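Local coordinates for amino acid ABC transporter, periplasmic amino acid-binding protein, putative (Streptococcus pneumoniae, PDB 4I62) that binds L-arginine in the cleft of a periplasmic-binding-protein fold and probably delivers it to an amino acid ABC transporter, at residues 148-162 with 169-183. Residues are numbered along the deposited sequence; the frame is centred on the assembly and turned at random. Where two conformers were deposited one is given.
With ARG (arginine), chain B.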
loop_
_atom_site.group_PDB
_atom_site.type_symbol
_atom_site.label_atom_id
_atom_site.label_comp_id
_atom_site.label_asym_id
_atom_site.label_seq_id
_atom_site.Cartn_x
_atom_site.Cartn_y
_atom_site.Cartn_z
ATOM N N LEU A 148 15.942 -16.578 -7.706
ATOM C CA LEU A 148 16.378 -15.645 -6.681
ATOM C C LEU A 148 17.443 -16.235 -5.758
ATOM O O LEU A 148 17.949 -15.504 -4.865
ATOM C CB LEU A 148 15.170 -15.130 -5.894
ATOM C CG LEU A 148 14.153 -14.375 -6.734
ATOM C CD1 LEU A 148 12.923 -14.065 -5.915
ATOM C CD2 LEU A 148 14.757 -13.084 -7.293
ATOM N N ALA A 149 17.775 -17.511 -5.915
ATOM C CA ALA A 149 18.837 -18.094 -5.113
ATOM C C ALA A 149 20.143 -17.303 -5.266
ATOM O O ALA A 149 20.570 -16.981 -6.375
ATOM C CB ALA A 149 19.038 -19.535 -5.510
ATOM N N GLN A 150 20.766 -17.018 -4.119
ATOM C CA GLN A 150 22.052 -16.309 -4.077
ATOM C C GLN A 150 21.942 -14.849 -4.542
ATOM O O GLN A 150 22.970 -14.216 -4.848
ATOM C CB GLN A 150 23.150 -17.056 -4.866
ATOM C CG GLN A 150 23.600 -18.368 -4.230
ATOM C CD GLN A 150 22.678 -19.543 -4.506
ATOM O OE1 GLN A 150 22.406 -19.872 -5.659
ATOM N NE2 GLN A 150 22.213 -20.198 -3.445
ATOM N N LYS A 151 20.726 -14.322 -4.630
ATOM C CA LYS A 151 20.527 -12.930 -5.000
ATOM C C LYS A 151 20.075 -12.115 -3.797
ATOM O O LYS A 151 19.705 -12.658 -2.754
ATOM C CB LYS A 151 19.480 -12.805 -6.123
ATOM C CG LYS A 151 19.806 -13.620 -7.366
ATOM C CD LYS A 151 21.122 -13.137 -7.966
ATOM C CE LYS A 151 21.642 -14.031 -9.086
ATOM N NZ LYS A 151 20.774 -13.965 -10.295
ATOM N N LYS A 152 20.102 -10.793 -3.951
ATOM C CA LYS A 152 19.705 -9.850 -2.918
ATOM C C LYS A 152 18.321 -9.281 -3.258
ATOM O O LYS A 152 18.134 -8.713 -4.327
ATOM C CB LYS A 152 20.738 -8.709 -2.839
ATOM C CG LYS A 152 22.168 -9.181 -2.610
ATOM C CD LYS A 152 23.195 -8.149 -3.037
ATOM C CE LYS A 152 24.607 -8.660 -2.790
ATOM N NZ LYS A 152 24.845 -10.005 -3.418
ATOM N N VAL A 153 17.374 -9.453 -2.337
ATOM C CA VAL A 153 15.980 -9.100 -2.606
ATOM C C VAL A 153 15.474 -8.159 -1.520
ATOM O O VAL A 153 15.631 -8.439 -0.312
ATOM C CB VAL A 153 15.110 -10.383 -2.624
ATOM C CG1 VAL A 153 13.649 -10.067 -2.953
ATOM C CG2 VAL A 153 15.671 -11.375 -3.644
ATOM N N GLY A 154 14.885 -7.051 -1.936
ATOM C CA GLY A 154 14.344 -6.072 -1.011
ATOM C C GLY A 154 12.837 -6.119 -0.875
ATOM O O GLY A 154 12.111 -6.507 -1.780
ATOM N N ALA A 155 12.381 -5.617 0.279
ATOM C CA ALA A 155 10.965 -5.428 0.559
ATOM C C ALA A 155 10.814 -4.361 1.629
ATOM O O ALA A 155 11.745 -4.087 2.387
ATOM C CB ALA A 155 10.297 -6.725 1.017
ATOM N N GLN A 156 9.616 -3.791 1.719
ATOM C CA GLN A 156 9.370 -2.745 2.706
ATOM C C GLN A 156 9.193 -3.336 4.101
ATOM O O GLN A 156 8.442 -4.297 4.319
ATOM C CB GLN A 156 8.156 -1.893 2.316
ATOM C CG GLN A 156 7.945 -0.737 3.340
ATOM C CD GLN A 156 6.868 0.269 2.971
ATOM O OE1 GLN A 156 5.775 -0.101 2.571
ATOM N NE2 GLN A 156 7.157 1.537 3.131
ATOM N N LYS A 157 9.879 -2.734 5.068
ATOM C CA LYS A 157 9.745 -3.167 6.449
ATOM C C LYS A 157 8.302 -3.074 6.927
ATOM O O LYS A 157 7.645 -2.030 6.737
ATOM C CB LYS A 157 10.632 -2.316 7.341
ATOM C CG LYS A 157 10.873 -2.926 8.718
ATOM C CD LYS A 157 11.605 -1.943 9.648
ATOM C CE LYS A 157 12.037 -2.591 10.949
ATOM N NZ LYS A 157 10.896 -3.239 11.631
ATOM N N GLY A 158 7.808 -4.154 7.544
ATOM C CA GLY A 158 6.440 -4.178 8.050
ATOM C C GLY A 158 5.419 -4.664 7.042
ATOM O O GLY A 158 4.238 -4.759 7.397
ATOM N N SER A 159 5.847 -4.949 5.817
ATOM C CA SER A 159 4.894 -5.355 4.775
ATOM C C SER A 159 4.740 -6.872 4.696
ATOM O O SER A 159 5.633 -7.640 5.109
ATOM C CB SER A 159 5.355 -4.830 3.412
ATOM O OG SER A 159 6.501 -5.529 2.926
ATOM N N ILE A 160 3.646 -7.314 4.064
ATOM C CA ILE A 160 3.500 -8.733 3.816
ATOM C C ILE A 160 4.511 -9.235 2.786
ATOM O O ILE A 160 4.810 -10.433 2.740
ATOM C CB ILE A 160 2.056 -9.126 3.435
ATOM C CG1 ILE A 160 1.649 -8.615 2.063
ATOM C CG2 ILE A 160 1.047 -8.655 4.489
ATOM C CD1 ILE A 160 0.467 -9.361 1.485
ATOM N N GLN A 161 5.048 -8.344 1.978
ATOM C CA GLN A 161 6.106 -8.717 1.045
ATOM C C GLN A 161 7.367 -9.103 1.800
ATOM O O GLN A 161 8.074 -10.051 1.396
ATOM C CB GLN A 161 6.393 -7.555 0.088
ATOM C CG GLN A 161 5.290 -7.331 -0.966
ATOM C CD GLN A 161 3.981 -6.836 -0.380
ATOM O OE1 GLN A 161 3.944 -6.000 0.540
ATOM N NE2 GLN A 161 2.882 -7.335 -0.908
ATOM N N GLU A 162 7.690 -8.392 2.866
ATOM C CA GLU A 162 8.832 -8.754 3.705
ATOM C C GLU A 162 8.613 -10.145 4.287
ATOM O O GLU A 162 9.532 -10.967 4.307
ATOM C CB GLU A 162 8.962 -7.738 4.837
ATOM C CG GLU A 162 10.062 -8.078 5.843
ATOM C CD GLU A 162 10.111 -7.147 7.043
ATOM O OE1 GLU A 162 9.079 -6.704 7.578
ATOM O OE2 GLU A 162 11.240 -6.866 7.502
ATOM N N LEU A 169 12.418 -17.299 0.760
ATOM C CA LEU A 169 13.705 -17.037 0.119
ATOM C C LEU A 169 14.918 -17.285 1.027
ATOM O O LEU A 169 15.790 -16.417 1.170
ATOM C CB LEU A 169 13.711 -15.619 -0.483
ATOM C CG LEU A 169 12.543 -15.303 -1.430
ATOM C CD1 LEU A 169 12.653 -13.846 -1.917
ATOM C CD2 LEU A 169 12.449 -16.277 -2.603
ATOM N N GLN A 170 14.983 -18.473 1.614
ATOM C CA GLN A 170 16.100 -18.843 2.491
ATOM C C GLN A 170 17.467 -18.848 1.816
ATOM O O GLN A 170 18.482 -18.789 2.508
ATOM C CB GLN A 170 15.858 -20.207 3.145
ATOM C CG GLN A 170 14.867 -20.177 4.304
ATOM C CD GLN A 170 13.427 -20.067 3.844
ATOM O OE1 GLN A 170 13.101 -20.272 2.674
ATOM N NE2 GLN A 170 12.548 -19.715 4.762
ATOM N N ASN A 171 17.498 -18.942 0.491
ATOM C CA ASN A 171 18.759 -18.956 -0.232
ATOM C C ASN A 171 19.149 -17.585 -0.769
ATOM O O ASN A 171 20.092 -17.478 -1.552
ATOM C CB ASN A 171 18.730 -19.967 -1.388
ATOM C CG ASN A 171 18.607 -21.395 -0.927
ATOM O OD1 ASN A 171 19.108 -21.762 0.130
ATOM N ND2 ASN A 171 17.950 -22.220 -1.738
ATOM N N SER A 172 18.415 -16.558 -0.347
ATOM C CA SER A 172 18.654 -15.187 -0.790
ATOM C C SER A 172 19.133 -14.326 0.378
ATOM O O SER A 172 18.855 -14.637 1.536
ATOM C CB SER A 172 17.357 -14.565 -1.350
ATOM O OG SER A 172 16.779 -15.352 -2.399
ATOM N N SER A 173 19.771 -13.198 0.055
ATOM C CA SER A 173 20.079 -12.162 1.046
ATOM C C SER A 173 18.946 -11.147 1.065
ATOM O O SER A 173 18.602 -10.565 0.035
ATOM C CB SER A 173 21.391 -11.468 0.691
ATOM O OG SER A 173 22.479 -12.360 0.794
ATOM N N LEU A 174 18.335 -10.919 2.210
ATOM C CA LEU A 174 17.146 -10.087 2.265
ATOM C C LEU A 174 17.429 -8.701 2.869
ATOM O O LEU A 174 18.156 -8.584 3.865
ATOM C CB LEU A 174 16.066 -10.801 3.069
ATOM C CG LEU A 174 15.718 -12.202 2.533
ATOM C CD1 LEU A 174 14.664 -12.881 3.404
ATOM C CD2 LEU A 174 15.286 -12.179 1.051
ATOM N N VAL A 175 16.907 -7.672 2.234
ATOM C CA VAL A 175 17.007 -6.277 2.664
ATOM C C VAL A 175 15.594 -5.826 2.993
ATOM O O VAL A 175 14.696 -5.986 2.180
ATOM C CB VAL A 175 17.633 -5.414 1.533
ATOM C CG1 VAL A 175 17.550 -3.923 1.847
ATOM C CG2 VAL A 175 19.094 -5.815 1.343
ATOM N N SER A 176 15.382 -5.259 4.173
ATOM C CA SER A 176 14.077 -4.746 4.567
ATOM C C SER A 176 14.238 -3.285 4.997
ATOM O O SER A 176 14.880 -3.013 6.005
ATOM C CB SER A 176 13.558 -5.583 5.723
ATOM O OG SER A 176 12.515 -4.930 6.399
ATOM N N LEU A 177 13.684 -2.354 4.225
ATOM C CA LEU A 177 13.879 -0.934 4.425
ATOM C C LEU A 177 12.585 -0.258 4.762
ATOM O O LEU A 177 11.548 -0.583 4.208
ATOM C CB LEU A 177 14.432 -0.269 3.173
ATOM C CG LEU A 177 15.860 -0.609 2.817
ATOM C CD1 LEU A 177 16.280 0.079 1.508
ATOM C CD2 LEU A 177 16.764 -0.167 3.971
ATOM N N PRO A 178 12.633 0.740 5.639
ATOM C CA PRO A 178 11.399 1.455 5.968
ATOM C C PRO A 178 10.770 2.136 4.772
ATOM O O PRO A 178 9.547 2.113 4.688
ATOM C CB PRO A 178 11.842 2.485 7.022
ATOM C CG PRO A 178 12.970 1.824 7.695
ATOM C CD PRO A 178 13.689 1.013 6.633
ATOM N N LYS A 179 11.563 2.743 3.880
ATOM C CA LYS A 179 11.012 3.592 2.829
ATOM C C LYS A 179 11.052 2.949 1.452
ATOM O O LYS A 179 12.122 2.482 1.013
ATOM C CB LYS A 179 11.796 4.898 2.753
ATOM C CG LYS A 179 11.732 5.732 4.016
ATOM C CD LYS A 179 12.397 7.101 3.845
ATOM C CE LYS A 179 12.272 7.942 5.113
ATOM N NZ LYS A 179 12.946 9.270 5.001
ATOM N N ASN A 180 9.935 2.978 0.725
ATOM C CA ASN A 180 9.921 2.422 -0.636
ATOM C C ASN A 180 10.883 3.139 -1.563
ATOM O O ASN A 180 11.504 2.505 -2.436
ATOM C CB ASN A 180 8.518 2.424 -1.201
ATOM C CG ASN A 180 7.615 1.446 -0.486
ATOM O OD1 ASN A 180 8.045 0.337 -0.126
ATOM N ND2 ASN A 180 6.348 1.813 -0.293
ATOM N N GLY A 181 11.011 4.451 -1.426
ATOM C CA GLY A 181 11.950 5.169 -2.266
ATOM C C GLY A 181 13.388 4.695 -2.072
ATOM O O GLY A 181 14.215 4.720 -2.998
ATOM N N ASN A 182 13.728 4.277 -0.861
ATOM C CA ASN A 182 15.067 3.787 -0.621
ATOM C C ASN A 182 15.284 2.398 -1.222
ATOM O O ASN A 182 16.396 2.085 -1.643
ATOM C CB ASN A 182 15.412 3.869 0.864
ATOM C CG ASN A 182 15.598 5.318 1.342
ATOM O OD1 ASN A 182 15.887 6.210 0.536
ATOM N ND2 ASN A 182 15.479 5.545 2.640
ATOM N N LEU A 183 14.233 1.595 -1.312
ATOM C CA LEU A 183 14.321 0.315 -2.038
ATOM C C LEU A 183 14.595 0.585 -3.505
ATOM O O LEU A 183 15.412 -0.114 -4.144
ATOM C CB LEU A 183 13.017 -0.484 -1.888
ATOM C CG LEU A 183 12.823 -1.069 -0.484
ATOM C CD1 LEU A 183 11.364 -1.524 -0.242
ATOM C CD2 LEU A 183 13.775 -2.226 -0.226
HETATM N N ARG B . 0.000 -4.361 1.022
HETATM C CA ARG B . 1.233 -4.462 1.846
HETATM C C ARG B . 0.904 -4.707 3.316
HETATM O O ARG B . -0.241 -4.440 3.738
HETATM C CB ARG B . 2.130 -3.256 1.639
HETATM C CG ARG B . 1.429 -1.923 1.915
HETATM C CD ARG B . 2.410 -0.770 1.982
HETATM N NE ARG B . 1.694 0.492 1.936
HETATM C CZ ARG B . 2.251 1.683 2.007
HETATM N NH1 ARG B . 1.489 2.772 1.967
HETATM N NH2 ARG B . 3.572 1.793 2.128
HETATM O OXT ARG B . 1.851 -5.133 4.056
HETATM O O HOH W 1 5.600 -1.256 0.199
HETATM O O HOH W 2 8.022 0.731 6.817
#
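The side chains of Q156 and N180 cross at about a right angle, with their amide planes 43° apart. N180 OD1 sits over one face of the Q156 amide, 3.3 Å above CD, and water 1, on the same side, donates to both Q156 OE1 and N180 OD1. At the edges, Q156 NE2 donates to P178 O (2.9 Å) and Q156 OE1 accepts from NH2 of the bound arginine (2.9 Å), both partners close to the amide plane. A glutamine amide offers an acceptor, OE1, for the guanidinium and a donor, NE2, for P178 O and N46 OD1. With CG anti to the backbone N (chi1 -177°) and an extended chain, the amide reaches past the strand end into the pocket. N180 ND2 donates to D48 O.

Strands 152-156 and 173-177 are the parallel pair of a beta-alpha-beta crossover within the type II periplasmic-binding fold. Their ladder includes V175 N to V153 O (2.9 Å, 171° at the hydrogen). The carboxylate of E162 is met from above its plane on both oxygens, by S176 OG at OE2 (2.6 Å) and G158 N at OE1. It thereby ties strand 173-177 to the Q156-S159 turn that leads into helix 160-168, where S159 OG caps E162 N and I160 N holds the ligand's carboxylate oxygen OXT (2.8 Å).

The side chains of V153 and L169 cross at about a right angle, V153 CG1 meeting L169 CD1 (4.0 Å), as suits two buried apolar residues. L183 packs on the strand at G154, with CD2 4.0 Å from G154 CA; glycine lets the leucine come this close to the backbone. Before the strands begin, S172 OG donates to L148 O from above the carbonyl plane, on the face opposite K151 N.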